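Side-chain contacts in sigma regulatory family protein-PP2C phosphatase (Chlamydia trachomatis serovar L2, PDB 6MAB), which is probably a membrane-bound PP2C-type phosphatase whose periplasmic sensor domain, the part described here, is implicated in regulation of the TCA cycle: residues K66-H69 / S70-K73; K99-N102 / Q103-L107; H26-Q29 / Q30-P33; E199-C202 / D203-L206; Y259-K262 / S263-F266. All blocks are in the same frame, centred on the assembly; numbering follows the deposited sequence.

Contact 1. Residues K66-H69 / S70-K73; sequences KIFH and STYK
F68 and Y72 meet in a local contact four residues apart, where helix 58-68 gives way to the short loop leading into strand 74-80. The backbone sets it up: F68 O accepts from Y72 N at 3.0 Å, nearly along the C=O axis, and from T71 N at 3.1 Å, which stands above the carbonyl plane instead. Two donors from one turn thus grip a single carbonyl near the end of the helix. Both aromatic residues place CG opposite their own carbonyl carbon (chi1 -68° for F68, -70° for Y72), and the rings run out side by side. F68 CD1 touches Y72 CD2 at 3.7 Å, and with the planes 71° apart the two rings meet obliquely. I67 CG2 sits over the centre of one F68 face, while T71 OG1 lies at the ring edge, 3.9 Å from F68 CD1. One residue on, the H69 ring has S70 CB over its face, 4.1 Å from the ring centroid, a CH-pi contact. A weak bond from H69 ND1 to K66 O, 3.5 Å long, leads back to the helix, and E65 O is a second weak partner. Helix 35-45 packs against the aromatic side: L41 and I45 touch F68, I38 touches Y72, and I45 also reaches I67.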
loop_
_atom_site.group_PDB
_atom_site.type_symbol
_atom_site.label_atom_id
_atom_site.label_comp_id
_atom_site.label_asym_id
_atom_site.label_seq_id
_atom_site.Cartn_x
_atom_site.Cartn_y
_atom_site.Cartn_z
ATOM N N LYS A 66 10.376 -5.478 23.343
ATOM C CA LYS A 66 10.802 -6.860 23.566
ATOM C C LYS A 66 9.916 -7.841 22.807
ATOM O O LYS A 66 10.406 -8.837 22.255
ATOM C CB LYS A 66 10.796 -7.190 25.065
ATOM C CG LYS A 66 12.037 -6.751 25.806
ATOM N N ILE A 67 8.616 -7.571 22.758
ATOM C CA ILE A 67 7.673 -8.486 22.126
ATOM C C ILE A 67 7.685 -8.340 20.611
ATOM O O ILE A 67 7.699 -9.340 19.883
ATOM C CB ILE A 67 6.260 -8.255 22.691
ATOM C CG1 ILE A 67 6.229 -8.574 24.189
ATOM C CG2 ILE A 67 5.232 -9.087 21.910
ATOM C CD1 ILE A 67 4.948 -8.136 24.882
ATOM N N PHE A 68 7.658 -7.102 20.106
ATOM C CA PHE A 68 7.306 -6.850 18.712
ATOM C C PHE A 68 8.455 -6.382 17.833
ATOM O O PHE A 68 8.247 -6.247 16.621
ATOM C CB PHE A 68 6.181 -5.815 18.631
ATOM C CG PHE A 68 4.865 -6.304 19.163
ATOM C CD1 PHE A 68 4.188 -7.314 18.522
ATOM C CD2 PHE A 68 4.312 -5.749 20.288
ATOM C CE1 PHE A 68 2.984 -7.767 19.002
ATOM C CE2 PHE A 68 3.106 -6.197 20.772
ATOM C CZ PHE A 68 2.444 -7.205 20.124
ATOM N N HIS A 69 9.650 -6.137 18.384
ATOM C CA HIS A 69 10.737 -5.613 17.556
ATOM C C HIS A 69 11.032 -6.529 16.381
ATOM O O HIS A 69 11.401 -6.053 15.303
ATOM C CB HIS A 69 12.010 -5.417 18.387
ATOM C CG HIS A 69 12.759 -6.686 18.674
ATOM N ND1 HIS A 69 12.372 -7.585 19.647
ATOM C CD2 HIS A 69 13.884 -7.197 18.119
ATOM C CE1 HIS A 69 13.220 -8.598 19.672
ATOM N NE2 HIS A 69 14.147 -8.386 18.756
ATOM N N SER A 70 10.855 -7.840 16.563
ATOM C CA SER A 70 11.241 -8.809 15.549
ATOM C C SER A 70 10.162 -9.024 14.493
ATOM O O SER A 70 10.454 -9.592 13.440
ATOM C CB SER A 70 11.575 -10.147 16.214
ATOM O OG SER A 70 10.436 -10.636 16.919
ATOM N N THR A 71 8.935 -8.591 14.731
ATOM C CA THR A 71 7.853 -8.879 13.802
ATOM C C THR A 71 7.210 -7.649 13.179
ATOM O O THR A 71 6.522 -7.784 12.160
ATOM C CB THR A 71 6.779 -9.728 14.499
ATOM O OG1 THR A 71 6.298 -9.056 15.675
ATOM C CG2 THR A 71 7.378 -11.066 14.893
ATOM N N TYR A 72 7.415 -6.465 13.740
ATOM C CA TYR A 72 6.919 -5.223 13.170
ATOM C C TYR A 72 8.067 -4.242 13.043
ATOM O O TYR A 72 8.971 -4.222 13.882
ATOM C CB TYR A 72 5.823 -4.620 14.040
ATOM C CG TYR A 72 4.562 -5.422 13.982
ATOM C CD1 TYR A 72 3.631 -5.190 12.988
ATOM C CD2 TYR A 72 4.321 -6.445 14.882
ATOM C CE1 TYR A 72 2.477 -5.928 12.909
ATOM C CE2 TYR A 72 3.155 -7.190 14.813
ATOM C CZ TYR A 72 2.245 -6.920 13.822
ATOM O OH TYR A 72 1.097 -7.656 13.702
ATOM N N LYS A 73 8.044 -3.425 11.990
ATOM C CA LYS A 73 8.958 -2.295 11.981
ATOM C C LYS A 73 8.596 -1.317 13.087
ATOM O O LYS A 73 9.485 -0.716 13.698
ATOM C CB LYS A 73 8.945 -1.609 10.616
ATOM C CG LYS A 73 9.809 -0.338 10.580
ATOM C CD LYS A 73 9.805 0.336 9.210
ATOM C CE LYS A 73 10.729 1.547 9.195
ATOM N NZ LYS A 73 12.105 1.139 8.852
#

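Contact 2. Residues K99-N102 / Q103-L107; sequences KNYN and QEIFL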
loop_
_atom_site.group_PDB
_atom_site.type_symbol
_atom_site.label_atom_id
_atom_site.label_comp_id
_atom_site.label_asym_id
_atom_site.label_seq_id
_atom_site.Cartn_x
_atom_site.Cartn_y
_atom_site.Cartn_z
ATOM N N LYS A 99 6.872 11.664 19.623
ATOM C CA LYS A 99 6.839 12.434 18.387
ATOM C C LYS A 99 5.415 12.853 18.047
ATOM O O LYS A 99 4.464 12.088 18.231
ATOM C CB LYS A 99 7.419 11.606 17.237
ATOM C CG LYS A 99 8.944 11.494 17.271
ATOM C CD LYS A 99 9.486 10.719 16.080
ATOM C CE LYS A 99 11.009 10.873 15.976
ATOM N NZ LYS A 99 11.550 10.100 14.813
ATOM N N ASN A 100 5.268 14.073 17.541
ATOM C CA ASN A 100 3.996 14.466 16.952
ATOM C C ASN A 100 3.742 13.651 15.687
ATOM O O ASN A 100 4.621 13.523 14.834
ATOM C CB ASN A 100 3.984 15.944 16.615
ATOM C CG ASN A 100 2.729 16.338 15.875
ATOM O OD1 ASN A 100 2.605 16.102 14.673
ATOM N ND2 ASN A 100 1.775 16.912 16.594
ATOM N N TYR A 101 2.542 13.100 15.566
ATOM C CA TYR A 101 2.216 12.174 14.486
ATOM C C TYR A 101 1.029 12.675 13.662
ATOM O O TYR A 101 0.318 11.893 13.028
ATOM C CB TYR A 101 1.939 10.788 15.066
ATOM C CG TYR A 101 2.964 9.723 14.762
ATOM C CD1 TYR A 101 4.305 10.027 14.642
ATOM C CD2 TYR A 101 2.576 8.402 14.593
ATOM C CE1 TYR A 101 5.238 9.055 14.366
ATOM C CE2 TYR A 101 3.500 7.410 14.315
ATOM C CZ TYR A 101 4.848 7.757 14.208
ATOM O OH TYR A 101 5.793 6.799 13.926
ATOM N N ASN A 102 0.810 13.989 13.638
ATOM C CA ASN A 102 -0.296 14.529 12.852
ATOM C C ASN A 102 -0.175 14.149 11.384
ATOM O O ASN A 102 -1.177 13.843 10.731
ATOM C CB ASN A 102 -0.346 16.052 12.972
ATOM C CG ASN A 102 -0.867 16.517 14.309
ATOM O OD1 ASN A 102 -1.357 15.722 15.109
ATOM N ND2 ASN A 102 -0.801 17.821 14.543
ATOM N N GLN A 103 1.036 14.221 10.827
ATOM C CA GLN A 103 1.203 13.908 9.412
ATOM C C GLN A 103 1.091 12.416 9.155
ATOM O O GLN A 103 0.755 12.019 8.040
ATOM C CB GLN A 103 2.557 14.382 8.907
ATOM C CG GLN A 103 2.489 15.463 7.848
ATOM C CD GLN A 103 2.129 16.797 8.429
ATOM O OE1 GLN A 103 1.163 16.914 9.182
ATOM N NE2 GLN A 103 2.910 17.820 8.094
ATOM N N GLU A 104 1.370 11.597 10.162
ATOM C CA GLU A 104 1.405 10.151 9.986
ATOM C C GLU A 104 0.017 9.524 10.097
ATOM O O GLU A 104 -0.214 8.430 9.566
ATOM C CB GLU A 104 2.344 9.529 11.035
ATOM C CG GLU A 104 3.845 9.693 10.779
ATOM C CD GLU A 104 4.431 11.053 11.198
ATOM O OE1 GLU A 104 3.694 11.958 11.663
ATOM O OE2 GLU A 104 5.663 11.206 11.065
ATOM N N ILE A 105 -0.900 10.164 10.805
ATOM C CA ILE A 105 -2.227 9.596 11.043
ATOM C C ILE A 105 -3.162 10.100 9.960
ATOM O O ILE A 105 -3.301 11.305 9.772
ATOM C CB ILE A 105 -2.755 9.988 12.432
ATOM C CG1 ILE A 105 -1.881 9.421 13.548
ATOM C CG2 ILE A 105 -4.218 9.544 12.630
ATOM C CD1 ILE A 105 -1.753 7.922 13.592
ATOM N N PHE A 106 -3.838 9.190 9.272
ATOM C CA PHE A 106 -4.766 9.476 8.195
ATOM C C PHE A 106 -6.158 8.917 8.465
ATOM O O PHE A 106 -6.989 8.942 7.555
ATOM C CB PHE A 106 -4.275 8.871 6.864
ATOM C CG PHE A 106 -2.772 8.811 6.703
ATOM C CD1 PHE A 106 -2.008 9.961 6.726
ATOM C CD2 PHE A 106 -2.134 7.596 6.476
ATOM C CE1 PHE A 106 -0.638 9.902 6.553
ATOM C CE2 PHE A 106 -0.762 7.535 6.303
ATOM C CZ PHE A 106 -0.016 8.694 6.340
ATOM N N LEU A 107 -6.392 8.336 9.635
ATOM C CA LEU A 107 -7.652 7.672 9.976
ATOM C C LEU A 107 -8.631 8.659 10.614
ATOM O O LEU A 107 -8.309 9.301 11.620
ATOM C CB LEU A 107 -7.358 6.527 10.933
ATOM C CG LEU A 107 -8.544 5.720 11.528
ATOM C CD1 LEU A 107 -9.278 4.989 10.451
ATOM C CD2 LEU A 107 -8.069 4.744 12.562
HETATM O O HOH W 1 3.715 14.686 12.206
#
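E104 OE1 and N100 O are both within hydrogen-bonding range of one water, at 2.8 Å and 3.0 Å from its oxygen; that water has more acceptors around it than protons to give, so the two bonds need not be full at once. It also accepts from Q103 N at 3.0 Å, and so stitches the two halves of the loop together. The other carboxylate oxygen, E104 OE2, forms a salt bridge with R207, which would be expected to favour the ionised acid. Just before, N100 OD1 takes N102 N at 3.0 Å with a nearly straight N-H (163°), an Asx turn whose donor sits above the amide carbonyl plane. Y101 O then receives I105 N at 3.1 Å, with E104 N as a weak second donor. All this belongs to the loop between strands 86-91 and 113-119 of the five-stranded antiparallel sheet, with Y101 and K99 still backbone-bonded to F86 and V88. In the packing layer, the bend at chi2 (81°) lays E104 flat on Y101: CG is 3.8 Å from the centroid of the Y101 ring, and the carboxylate stacks with its plane 12° from the ring's. The phenol OH is held by E74 and Q96, and Y147 meets the ring edge-to-face. I105 CG1 rests 3.3 Å from Y101 O, while the same side chain leans on V145 and Y147 in strand 142-151.

Contact 3. Residues H26-Q29 / Q30-P33; sequences HTLQ and QTIP
Q30 climbs back along its helix to reach H26, one turn earlier. Its CB lies 3.6 Å from H26 O, the carbonyl that also receives the backbone bond from Q30 N. CG comes closer still, 3.2 Å from H26 O and 3.7 Å from H26 NE2, and sits over one face of the imidazole, offset toward the rim, as a CH-pi contact. A bend at chi2 (-54°) then turns the amide outward past the CE1 side of the ring: CD passes near H26 CE1, and OE1 ends 3.8 Å from that same carbon, with amide and ring planes 27° apart. The next residues keep to backbone carbonyls. T31 OG1, set by chi1 of 54° between its own N and carbonyl carbon, donates to T27 O at 2.8 Å from above the carbonyl plane, while T27 OG1 is itself hydrogen-bonded to F23 O. On the inward side L28 CD2 and I32 CG1 run side by side, 4.2 Å apart, and I32 N still bonds to L28 O at 2.9 Å. Then the pattern stops. P33 has no N-H to offer, and its ring CD lies 3.2 Å from Q29 O. L28 meets F254 and I256 of one sheet, I32 meets A115 of the other, and L155 and L159 of helix 153-160 line the same side. The arrangement is the proline-marked C-terminal end of the long N-terminal helix that runs along both sheets, as in double Cache sensor domains.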
loop_
_atom_site.group_PDB
_atom_site.type_symbol
_atom_site.label_atom_id
_atom_site.label_comp_id
_atom_site.label_asym_id
_atom_site.label_seq_id
_atom_site.Cartn_x
_atom_site.Cartn_y
_atom_site.Cartn_z
ATOM N N HIS A 26 -6.765 -10.548 -4.267
ATOM C CA HIS A 26 -7.401 -11.349 -3.232
ATOM C C HIS A 26 -6.393 -11.764 -2.174
ATOM O O HIS A 26 -6.696 -11.753 -0.972
ATOM C CB HIS A 26 -8.057 -12.570 -3.871
ATOM C CG HIS A 26 -8.537 -13.584 -2.880
ATOM N ND1 HIS A 26 -9.742 -13.468 -2.220
ATOM C CD2 HIS A 26 -7.972 -14.731 -2.433
ATOM C CE1 HIS A 26 -9.900 -14.503 -1.414
ATOM N NE2 HIS A 26 -8.841 -15.283 -1.524
ATOM N N THR A 27 -5.169 -12.099 -2.594
ATOM C CA THR A 27 -4.134 -12.449 -1.629
ATOM C C THR A 27 -3.859 -11.283 -0.689
ATOM O O THR A 27 -3.792 -11.449 0.535
ATOM C CB THR A 27 -2.860 -12.883 -2.366
ATOM O OG1 THR A 27 -3.133 -14.053 -3.153
ATOM C CG2 THR A 27 -1.746 -13.215 -1.380
ATOM N N LEU A 28 -3.706 -10.084 -1.248
ATOM C CA LEU A 28 -3.459 -8.920 -0.415
ATOM C C LEU A 28 -4.647 -8.596 0.492
ATOM O O LEU A 28 -4.445 -8.149 1.627
ATOM C CB LEU A 28 -3.081 -7.737 -1.309
ATOM C CG LEU A 28 -1.749 -7.934 -2.041
ATOM C CD1 LEU A 28 -1.535 -6.815 -3.059
ATOM C CD2 LEU A 28 -0.559 -7.972 -1.080
ATOM N N GLN A 29 -5.887 -8.835 0.040
ATOM C CA GLN A 29 -7.043 -8.601 0.901
ATOM C C GLN A 29 -7.058 -9.550 2.092
ATOM O O GLN A 29 -7.545 -9.190 3.175
ATOM C CB GLN A 29 -8.330 -8.729 0.086
ATOM C CG GLN A 29 -8.608 -7.544 -0.821
ATOM C CD GLN A 29 -9.637 -7.846 -1.906
ATOM O OE1 GLN A 29 -10.163 -8.957 -2.000
ATOM N NE2 GLN A 29 -9.922 -6.849 -2.734
ATOM N N GLN A 30 -6.512 -10.752 1.916
ATOM C CA GLN A 30 -6.477 -11.742 2.977
ATOM C C GLN A 30 -5.308 -11.541 3.939
ATOM O O GLN A 30 -5.377 -12.005 5.088
ATOM C CB GLN A 30 -6.412 -13.138 2.360
ATOM C CG GLN A 30 -7.647 -13.505 1.543
ATOM C CD GLN A 30 -8.931 -13.324 2.347
ATOM O OE1 GLN A 30 -9.870 -12.667 1.902
ATOM N NE2 GLN A 30 -8.961 -13.887 3.551
ATOM N N THR A 31 -4.263 -10.812 3.524
ATOM C CA THR A 31 -3.022 -10.741 4.281
ATOM C C THR A 31 -2.696 -9.362 4.849
ATOM O O THR A 31 -2.007 -9.288 5.867
ATOM C CB THR A 31 -1.845 -11.183 3.401
ATOM O OG1 THR A 31 -1.828 -10.413 2.200
ATOM C CG2 THR A 31 -1.974 -12.648 3.038
ATOM N N ILE A 32 -3.157 -8.273 4.239
ATOM C CA ILE A 32 -2.804 -6.940 4.747
ATOM C C ILE A 32 -3.720 -6.421 5.861
ATOM O O ILE A 32 -3.211 -6.017 6.925
ATOM C CB ILE A 32 -2.741 -5.937 3.590
ATOM C CG1 ILE A 32 -1.632 -6.329 2.609
ATOM C CG2 ILE A 32 -2.503 -4.520 4.130
ATOM C CD1 ILE A 32 -0.245 -6.333 3.163
ATOM N N PRO A 33 -5.064 -6.368 5.683
ATOM C CA PRO A 33 -5.922 -5.637 6.631
ATOM C C PRO A 33 -6.302 -6.468 7.854
ATOM O O PRO A 33 -7.483 -6.765 8.104
ATOM C CB PRO A 33 -7.121 -5.270 5.751
ATOM C CG PRO A 33 -7.280 -6.466 4.850
ATOM C CD PRO A 33 -5.853 -6.904 4.554
#

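Contact 4. Residues E199-C202 / D203-L206; sequences EQFC and DVFL
F201, V204 and F205 cluster on one side of the turn, with F201 CD1 touching F205 CE2 at 3.8 Å and V204 CG2 at 4.0 Å. The three side chains point the same way, and both approaches to the F201 ring are oblique. V204 CG1, trans to its own N (chi1 168°), spreads over the centre of one F205 face; the valine thus touches both rings, CG2 on F201 and CG1 on F205. Beneath them V204 N donates to F201 O at 3.1 Å from well above the carbonyl plane. A water spans the same carbonyl and F205 N, accepting from F205 N at 3.0 Å; its 2.5 Å approach to F201 O is short enough to be read with caution. One shell out, Q200 is pinned at both ends of its amide, NE2 by N176 O and S191 OG, OE1 by S197 N. R118 bonds to F205 O, and H119 pairs with V204 through the backbone, both from strand 113-119 of the five-stranded sheet, while S174 of strand 169-174 touches D203 and V204. With the i to i+3 bond and the backbone angles of C202 and D203, this is a type I beta turn, in the long loop between strands 179-182 and 224-225 of the six-stranded sheet.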
loop_
_atom_site.group_PDB
_atom_site.type_symbol
_atom_site.label_atom_id
_atom_site.label_comp_id
_atom_site.label_asym_id
_atom_site.label_seq_id
_atom_site.Cartn_x
_atom_site.Cartn_y
_atom_site.Cartn_z
ATOM N N GLU A 199 2.248 16.724 -6.267
ATOM C CA GLU A 199 1.006 16.380 -5.580
ATOM C C GLU A 199 0.699 14.887 -5.664
ATOM O O GLU A 199 -0.021 14.356 -4.806
ATOM C CB GLU A 199 -0.137 17.217 -6.162
ATOM C CG GLU A 199 -0.033 18.737 -5.887
ATOM C CD GLU A 199 0.982 19.500 -6.773
ATOM O OE1 GLU A 199 1.501 18.951 -7.780
ATOM O OE2 GLU A 199 1.259 20.682 -6.453
ATOM N N GLN A 200 1.248 14.183 -6.654
ATOM C CA GLN A 200 1.063 12.738 -6.696
ATOM C C GLN A 200 1.695 12.035 -5.514
ATOM O O GLN A 200 1.293 10.914 -5.191
ATOM C CB GLN A 200 1.665 12.138 -7.956
ATOM C CG GLN A 200 0.924 12.455 -9.197
ATOM C CD GLN A 200 1.550 11.756 -10.353
ATOM O OE1 GLN A 200 2.473 12.267 -10.952
ATOM N NE2 GLN A 200 1.094 10.545 -10.641
ATOM N N PHE A 201 2.687 12.639 -4.877
ATOM C CA PHE A 201 3.457 11.907 -3.892
ATOM C C PHE A 201 2.917 12.063 -2.480
ATOM O O PHE A 201 3.421 11.402 -1.563
ATOM C CB PHE A 201 4.923 12.334 -3.971
ATOM C CG PHE A 201 5.626 11.766 -5.157
ATOM C CD1 PHE A 201 6.246 10.521 -5.096
ATOM C CD2 PHE A 201 5.612 12.444 -6.362
ATOM C CE1 PHE A 201 6.869 9.998 -6.218
ATOM C CE2 PHE A 201 6.218 11.919 -7.461
ATOM C CZ PHE A 201 6.838 10.707 -7.397
ATOM N N CYS A 202 1.855 12.854 -2.298
ATOM C CA CYS A 202 1.333 13.119 -0.965
ATOM C C CYS A 202 0.788 11.873 -0.282
ATOM O O CYS A 202 0.637 11.890 0.945
ATOM C CB CYS A 202 0.244 14.185 -1.043
ATOM S SG CYS A 202 0.877 15.742 -1.690
ATOM N N ASP A 203 0.469 10.817 -1.034
ATOM C CA ASP A 203 -0.062 9.582 -0.454
ATOM C C ASP A 203 0.847 8.382 -0.721
ATOM O O ASP A 203 0.377 7.231 -0.726
ATOM C CB ASP A 203 -1.478 9.301 -0.974
ATOM C CG ASP A 203 -1.523 9.066 -2.485
ATOM O OD1 ASP A 203 -0.474 9.157 -3.155
ATOM O OD2 ASP A 203 -2.623 8.783 -3.005
ATOM N N VAL A 204 2.132 8.634 -0.952
ATOM C CA VAL A 204 3.107 7.613 -1.306
ATOM C C VAL A 204 3.961 7.205 -0.107
ATOM O O VAL A 204 4.325 6.041 0.024
ATOM C CB VAL A 204 3.997 8.124 -2.467
ATOM C CG1 VAL A 204 5.197 7.225 -2.684
ATOM C CG2 VAL A 204 3.193 8.246 -3.756
ATOM N N PHE A 205 4.333 8.152 0.734
ATOM C CA PHE A 205 5.270 7.936 1.817
ATOM C C PHE A 205 4.517 7.956 3.153
ATOM O O PHE A 205 3.279 8.024 3.190
ATOM C CB PHE A 205 6.373 8.988 1.718
ATOM C CG PHE A 205 7.166 8.921 0.436
ATOM C CD1 PHE A 205 8.017 7.858 0.184
ATOM C CD2 PHE A 205 7.077 9.935 -0.501
ATOM C CE1 PHE A 205 8.741 7.796 -0.982
ATOM C CE2 PHE A 205 7.804 9.893 -1.678
ATOM C CZ PHE A 205 8.646 8.842 -1.925
ATOM N N LEU A 206 5.255 7.893 4.263
ATOM C CA LEU A 206 4.615 7.810 5.574
ATOM C C LEU A 206 4.113 9.150 6.074
ATOM O O LEU A 206 3.305 9.185 7.007
ATOM C CB LEU A 206 5.570 7.232 6.607
ATOM C CG LEU A 206 6.000 5.786 6.422
ATOM C CD1 LEU A 206 6.998 5.425 7.486
ATOM C CD2 LEU A 206 4.772 4.885 6.523
HETATM O O HOH W 2 3.628 11.012 0.899
#

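Contact 5. Residues Y259-K262 / S263-F266; sequences YEEK and SIIF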
loop_
_atom_site.group_PDB
_atom_site.type_symbol
_atom_site.label_atom_id
_atom_site.label_comp_id
_atom_site.label_asym_id
_atom_site.label_seq_id
_atom_site.Cartn_x
_atom_site.Cartn_y
_atom_site.Cartn_z
ATOM N N TYR A 259 1.143 -6.778 -15.979
ATOM C CA TYR A 259 1.605 -6.388 -17.305
ATOM C C TYR A 259 2.492 -7.486 -17.861
ATOM O O TYR A 259 3.000 -8.343 -17.126
ATOM C CB TYR A 259 2.324 -5.007 -17.287
ATOM C CG TYR A 259 3.633 -4.941 -16.480
ATOM C CD1 TYR A 259 3.612 -4.768 -15.105
ATOM C CD2 TYR A 259 4.873 -5.061 -17.106
ATOM C CE1 TYR A 259 4.792 -4.726 -14.350
ATOM C CE2 TYR A 259 6.061 -5.004 -16.354
ATOM C CZ TYR A 259 5.996 -4.843 -14.982
ATOM O OH TYR A 259 7.153 -4.808 -14.217
ATOM N N GLU A 260 2.664 -7.442 -19.180
ATOM C CA GLU A 260 3.388 -8.465 -19.919
ATOM C C GLU A 260 3.803 -7.862 -21.253
ATOM O O GLU A 260 3.153 -6.941 -21.759
ATOM C CB GLU A 260 2.503 -9.703 -20.136
ATOM C CG GLU A 260 3.139 -10.820 -20.942
ATOM C CD GLU A 260 4.430 -11.361 -20.324
ATOM O OE1 GLU A 260 5.481 -10.658 -20.359
ATOM O OE2 GLU A 260 4.390 -12.506 -19.807
ATOM N N GLU A 261 4.888 -8.383 -21.818
ATOM C CA GLU A 261 5.277 -7.956 -23.155
ATOM C C GLU A 261 4.146 -8.214 -24.143
ATOM O O GLU A 261 3.547 -9.285 -24.158
ATOM C CB GLU A 261 6.548 -8.684 -23.591
ATOM C CG GLU A 261 7.741 -8.353 -22.722
ATOM C CD GLU A 261 8.988 -9.089 -23.132
ATOM O OE1 GLU A 261 9.193 -9.291 -24.346
ATOM O OE2 GLU A 261 9.761 -9.466 -22.230
ATOM N N LYS A 262 3.848 -7.214 -24.965
ATOM C CA LYS A 262 2.823 -7.373 -25.987
ATOM C C LYS A 262 3.093 -8.587 -26.875
ATOM O O LYS A 262 2.161 -9.302 -27.273
ATOM C CB LYS A 262 2.750 -6.090 -26.820
ATOM C CG LYS A 262 1.709 -6.108 -27.903
ATOM C CD LYS A 262 1.595 -4.734 -28.571
ATOM C CE LYS A 262 1.136 -4.796 -29.995
ATOM N NZ LYS A 262 1.222 -3.436 -30.614
ATOM N N SER A 263 4.359 -8.814 -27.221
ATOM C CA SER A 263 4.711 -9.926 -28.092
ATOM C C SER A 263 4.376 -11.272 -27.457
ATOM O O SER A 263 4.023 -12.219 -28.166
ATOM C CB SER A 263 6.197 -9.861 -28.458
ATOM O OG SER A 263 7.048 -10.124 -27.341
ATOM N N ILE A 264 4.500 -11.377 -26.134
ATOM C CA ILE A 264 4.143 -12.611 -25.433
ATOM C C ILE A 264 2.630 -12.763 -25.385
ATOM O O ILE A 264 2.084 -13.844 -25.644
ATOM C CB ILE A 264 4.774 -12.595 -24.022
ATOM C CG1 ILE A 264 6.308 -12.667 -24.141
ATOM C CG2 ILE A 264 4.232 -13.711 -23.168
ATOM C CD1 ILE A 264 7.081 -12.554 -22.825
ATOM N N ILE A 265 1.924 -11.674 -25.087
ATOM C CA ILE A 265 0.464 -11.689 -25.125
ATOM C C ILE A 265 -0.013 -12.186 -26.480
ATOM O O ILE A 265 -0.860 -13.077 -26.578
ATOM C CB ILE A 265 -0.091 -10.284 -24.816
ATOM C CG1 ILE A 265 0.226 -9.881 -23.373
ATOM C CG2 ILE A 265 -1.597 -10.214 -25.123
ATOM C CD1 ILE A 265 -0.463 -10.738 -22.320
ATOM N N PHE A 266 0.530 -11.621 -27.553
ATOM C CA PHE A 266 0.045 -11.963 -28.879
ATOM C C PHE A 266 0.458 -13.364 -29.304
ATOM O O PHE A 266 -0.184 -13.937 -30.178
ATOM C CB PHE A 266 0.533 -10.914 -29.895
ATOM C CG PHE A 266 -0.378 -9.712 -29.982
ATOM C CD1 PHE A 266 -0.632 -8.944 -28.870
ATOM C CD2 PHE A 266 -1.013 -9.378 -31.163
ATOM C CE1 PHE A 266 -1.476 -7.859 -28.930
ATOM C CE2 PHE A 266 -1.861 -8.288 -31.218
ATOM C CZ PHE A 266 -2.087 -7.531 -30.081
HETATM O O HOH W 3 8.722 -8.133 -26.706
#
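E260 reaches I264 because its side chain starts out trans to its backbone N (chi1 178°) and then bends at chi2 (59°), swinging the carboxylate back over the first turn of helix 262-267. There OE1 takes E261 N at 2.8 Å on its anti lone pair, away from the other oxygen, and lies 3.5 Å from I264 CD1; the E260 and I264 side chains cross at about a right angle. E260 CB meets I265 CD1 at 3.8 Å. K262 also leaves trans to its N, which puts CG 3.8 Å from F266 CE1; the chain then runs on extended, with CE over one face of that ring. NZ, 5.8 Å from the F266 centroid, adds at most a weak cation-pi attraction. E261 occupies the N-cap position. Its carbonyl O accepts I265 N at 3.0 Å almost straight (172°) and I264 N weakly, while F266 N bonds to K262 O one residue on. The E261 carboxylate meets a water, which donates to OE1 at 2.7 Å and also bonds S263 OG, linking cap residue and first turn. As strand 254-261 runs out into the helix, E260 and K262 stay backbone-bonded to W243 and E241 of strand 240-249. W243 meets the F266 ring edge-to-face, and I13 and L17 of helix 2-31 close over I265, with L17 also on E260 and I13 on F266.

In the fold
Contacts 2 and 4 are the pair that meet directly: their centres are 14 Å apart, and L206 O packs on F106 CZ at 3.4 Å and on E104 CG at 3.8 Å, the F106 value holding for one of its two conformers. The loop of contact 4 thus packs against that of contact 2 at L206. C202 of contact 4 is about 3 Å from a bound isopropyl alcohol, probably from the crystallisation liquor. Contact 3 ends the helix that contact 5 leans on further back, 27 Å between centres. Contacts 1 and 5 lie on opposite sides of the chain's centre, with centres 42 Å apart.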